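Local structure of calcium uptake protein 3, mitochondrial (Homo sapiens, 6AGI) at residues B[207-210]-B[211-215]; B[223-227]-B[228-232]. The protein senses mitochondrial calcium through its EF-hands and, as a disulfide-linked heterodimer with MICU1, regulates the mitochondrial calcium uniporter. All blocks are in the same frame, centred on the assembly; numbering follows the deposited sequence.

Contact 1: residues B[207-210]-B[211-215]; sequences VTDT and TLLVH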
# COMPACT_ATOMS: atom_id res chain seq x y z
N VAL B 207 6.08 19.96 -29.01
CA VAL B 207 5.56 20.48 -27.76
C VAL B 207 6.66 21.33 -27.14
O VAL B 207 7.84 21.17 -27.45
CB VAL B 207 5.08 19.33 -26.84
CG1 VAL B 207 5.15 19.70 -25.36
CG2 VAL B 207 3.66 18.90 -27.21
N THR B 208 6.26 22.28 -26.29
CA THR B 208 7.22 23.17 -25.66
C THR B 208 8.23 22.40 -24.80
O THR B 208 7.85 21.66 -23.88
CB THR B 208 6.49 24.20 -24.80
OG1 THR B 208 5.94 25.21 -25.64
CG2 THR B 208 7.44 24.84 -23.81
N ASP B 209 9.51 22.61 -25.06
CA ASP B 209 10.55 21.95 -24.28
C ASP B 209 10.54 22.47 -22.85
O ASP B 209 10.11 23.59 -22.58
CB ASP B 209 11.93 22.20 -24.90
CG ASP B 209 12.32 21.15 -25.92
OD1 ASP B 209 11.45 20.33 -26.29
OD2 ASP B 209 13.48 21.19 -26.39
N THR B 210 10.98 21.63 -21.92
CA THR B 210 10.95 21.97 -20.51
C THR B 210 12.29 21.56 -19.92
O THR B 210 13.14 20.96 -20.60
CB THR B 210 9.80 21.28 -19.76
OG1 THR B 210 9.87 19.86 -19.93
CG2 THR B 210 8.43 21.81 -20.20
N THR B 211 12.49 21.91 -18.64
CA THR B 211 13.75 21.56 -17.99
C THR B 211 13.91 20.06 -17.85
O THR B 211 14.98 19.52 -18.16
CB THR B 211 13.87 22.27 -16.64
OG1 THR B 211 14.29 23.63 -16.86
CG2 THR B 211 14.82 21.53 -15.67
N LEU B 212 12.87 19.34 -17.41
CA LEU B 212 13.03 17.90 -17.27
C LEU B 212 13.17 17.23 -18.64
O LEU B 212 13.90 16.25 -18.78
CB LEU B 212 11.87 17.29 -16.49
CG LEU B 212 12.05 17.57 -15.00
CD1 LEU B 212 10.95 16.91 -14.20
CD2 LEU B 212 13.46 17.13 -14.50
N LEU B 213 12.53 17.79 -19.66
CA LEU B 213 12.61 17.22 -20.99
C LEU B 213 14.03 17.33 -21.57
O LEU B 213 14.58 16.36 -22.11
CB LEU B 213 11.59 17.94 -21.86
CG LEU B 213 10.64 17.19 -22.77
CD1 LEU B 213 9.94 16.10 -22.00
CD2 LEU B 213 9.64 18.20 -23.32
N VAL B 214 14.66 18.51 -21.43
CA VAL B 214 16.04 18.71 -21.90
C VAL B 214 17.04 17.99 -21.00
O VAL B 214 18.03 17.40 -21.46
CB VAL B 214 16.33 20.21 -22.01
CG1 VAL B 214 17.75 20.45 -22.43
CG2 VAL B 214 15.41 20.82 -23.06
N HIS B 215 16.81 18.04 -19.69
CA HIS B 215 17.70 17.35 -18.77
C HIS B 215 17.75 15.86 -19.07
O HIS B 215 18.82 15.25 -19.02
CB HIS B 215 17.23 17.61 -17.34
CG HIS B 215 18.02 16.88 -16.30
ND1 HIS B 215 19.23 17.32 -15.84
CD2 HIS B 215 17.76 15.74 -15.62
CE1 HIS B 215 19.69 16.49 -14.92
NE2 HIS B 215 18.82 15.51 -14.77
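Thr210 and Leu213 meet where an extended loop turns into helix 211-217, and the polar part of this contact is the start of that helix. The backbone carbonyl of Thr210 accepts the first i to i+4 bond of the helix: Val214 N donates to Thr210 O at 3.0 Å, with an N-H...O angle of 165°. The threonine hydroxyl makes a second, weaker bond to the same turn, Leu213 N reaching Thr210 OG1 at 3.4 Å with a bent angle of 148°. Thr210 is therefore a worked example of an N-cap, in which a side chain accepts from an early amide that has no preceding helical carbonyl to meet. Its chi1 of 56° sets OG1 between the backbone N and the carbonyl carbon and so turns the hydroxyl in over the helix end. The same oxygen is hydrogen-bonded to Glu92 OE1 of helix 90-101, so the cap also ties the new helix to a neighbour, while Thr211 OG1 bonds to Val87 N. Asp209 OD1 has a long, weak ion pair with Lys124.

Van der Waals contacts, mostly of methyl groups against polar atoms, lie beside these bonds. Leu213 crosses Thr210 obliquely, with Leu213 CD2 3.8 Å from Thr210 OG1, and the same methyl lies 4.0 Å from Asp209 CA. Val214, one residue on, presents CG2 to the Asp209 carboxylate, 3.9 Å from OD2, the two side chains crossing at about a right angle. Leu213 also touches Lys124 and Phe127 of helix 124-138, the exiting helix of EF-hand 1.

Contact 2: residues B[223-227]-B[228-232]; sequences AELNF and EDFYR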
# COMPACT_ATOMS: atom_id res chain seq x y z
N ALA B 223 18.35 11.59 -26.73
CA ALA B 223 18.96 10.76 -25.70
C ALA B 223 17.91 9.88 -25.02
O ALA B 223 16.71 10.21 -25.00
CB ALA B 223 19.66 11.62 -24.65
N GLU B 224 18.36 8.79 -24.39
CA GLU B 224 17.44 7.88 -23.73
C GLU B 224 17.87 7.61 -22.30
O GLU B 224 19.03 7.79 -21.93
CB GLU B 224 17.33 6.53 -24.48
CG GLU B 224 16.85 6.62 -25.92
CD GLU B 224 17.91 6.12 -26.90
OE1 GLU B 224 18.85 5.43 -26.44
OE2 GLU B 224 17.79 6.42 -28.11
N LEU B 225 16.88 7.19 -21.49
CA LEU B 225 16.98 7.06 -20.04
C LEU B 225 16.92 5.59 -19.65
O LEU B 225 15.93 4.91 -19.94
CB LEU B 225 15.85 7.81 -19.36
CG LEU B 225 16.02 9.26 -18.94
CD1 LEU B 225 14.78 9.63 -18.13
CD2 LEU B 225 17.27 9.41 -18.09
N ASN B 226 17.97 5.09 -19.00
CA ASN B 226 17.95 3.74 -18.46
C ASN B 226 17.39 3.77 -17.03
O ASN B 226 17.15 4.84 -16.45
CB ASN B 226 19.35 3.12 -18.50
CG ASN B 226 20.33 3.82 -17.55
OD1 ASN B 226 20.04 4.87 -16.97
ND2 ASN B 226 21.51 3.25 -17.42
N PHE B 227 17.20 2.59 -16.43
CA PHE B 227 16.65 2.53 -15.08
C PHE B 227 17.55 3.23 -14.06
O PHE B 227 17.06 3.84 -13.09
CB PHE B 227 16.45 1.09 -14.65
CG PHE B 227 15.95 0.96 -13.27
CD1 PHE B 227 14.89 1.74 -12.81
CD2 PHE B 227 16.58 0.09 -12.38
CE1 PHE B 227 14.44 1.63 -11.49
CE2 PHE B 227 16.15 -0.03 -11.07
CZ PHE B 227 15.09 0.73 -10.62
N GLU B 228 18.86 3.14 -14.23
CA GLU B 228 19.76 3.66 -13.22
C GLU B 228 19.67 5.19 -13.12
O GLU B 228 19.58 5.75 -12.01
CB GLU B 228 21.17 3.15 -13.50
CG GLU B 228 21.31 1.61 -13.29
CD GLU B 228 20.92 0.72 -14.51
OE1 GLU B 228 20.96 1.19 -15.67
OE2 GLU B 228 20.59 -0.48 -14.31
N ASP B 229 19.61 5.90 -14.26
CA ASP B 229 19.45 7.35 -14.18
C ASP B 229 18.10 7.75 -13.61
O ASP B 229 18.02 8.68 -12.80
CB ASP B 229 19.63 8.03 -15.54
CG ASP B 229 20.90 7.61 -16.26
OD1 ASP B 229 21.97 7.64 -15.61
OD2 ASP B 229 20.84 7.36 -17.49
N PHE B 230 17.04 7.05 -13.99
CA PHE B 230 15.70 7.30 -13.48
C PHE B 230 15.67 7.18 -11.95
O PHE B 230 15.18 8.08 -11.25
CB PHE B 230 14.79 6.27 -14.14
CG PHE B 230 13.33 6.62 -14.20
CD1 PHE B 230 12.87 7.57 -15.11
CD2 PHE B 230 12.41 5.91 -13.44
CE1 PHE B 230 11.52 7.87 -15.20
CE2 PHE B 230 11.06 6.19 -13.53
CZ PHE B 230 10.62 7.18 -14.41
N TYR B 231 16.19 6.06 -11.44
CA TYR B 231 16.32 5.86 -10.01
C TYR B 231 17.10 7.00 -9.38
O TYR B 231 16.74 7.48 -8.30
CB TYR B 231 17.02 4.53 -9.74
CG TYR B 231 17.08 4.12 -8.28
CD1 TYR B 231 17.94 4.74 -7.39
CD2 TYR B 231 16.29 3.08 -7.81
CE1 TYR B 231 17.99 4.36 -6.06
CE2 TYR B 231 16.33 2.69 -6.48
CZ TYR B 231 17.20 3.34 -5.61
OH TYR B 231 17.26 2.98 -4.30
N ARG B 232 18.19 7.43 -10.02
CA ARG B 232 18.99 8.44 -9.36
C ARG B 232 18.28 9.79 -9.33
O ARG B 232 18.41 10.53 -8.35
CB ARG B 232 20.35 8.55 -10.03
CG ARG B 232 21.23 7.36 -9.78
CD ARG B 232 22.66 7.59 -10.20
NE ARG B 232 22.83 7.45 -11.65
CZ ARG B 232 23.46 6.42 -12.21
NH1 ARG B 232 23.95 5.44 -11.45
NH2 ARG B 232 23.57 6.35 -13.53
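The N-terminus of helix 227-250, capped where Asn226 meets Asp229, lies against the calcium-binding loop of EF-hand 1. Asp229 N donates to Asn226 OD1 at 2.9 Å and nearly straight (168°), approaching from above the amide plane. With chi1 at 67°, the asparagine carboxamide is folded back over the first turn. Behind the cap, Leu225 CD1 comes to the edge of the Phe230 ring, 4.1 Å from Phe230 CD1. This is a hydrophobic staple, joining the residue before an N-cap to the fourth residue after it. The Leu225 backbone is hydrogen-bonded to Val122 of the calcium loop, consistent with the loop-to-loop pairing of EF-hands. Without the carboxamide of Asn226, as with an alanine here, the amide of Asp229 would probably lose its capping acceptor and the first turn would be prone to fray.

One turn along, Tyr231 N bonds to Phe227 O at 2.9 Å. Their side chains run side by side, and the Tyr231 edge addresses the Phe227 face in an offset edge-to-face pair, the ring planes 85° apart. Asp229 OD1, met on its anti side, forms a salt bridge with Arg232 NH2 at 2.9 Å. Phe230 and Tyr231 make further edge-to-face pairs with Phe111 and Phe107 of helix 104-114.

Overall arrangement
Read from the N terminus, the chain reaches helix 211-217 from the loop that follows helix 147-158, and contact 1 marks that entry. Only a short connection then separates it from contact 2, which ends the next loop and opens the long helix 227-250. The two lie in series, neither nested nor crossed, with centres about 16 Å apart and nearest atoms about 6 Å apart without touching. Each begins one of two successive helices, so they mark the two helix starts of a helix-loop-helix beside EF-hand 1. Contact 1 joins it to helices 58-66, 90-101 and 124-138, whereas contact 2 joins it to helix 104-114 and the calcium loop.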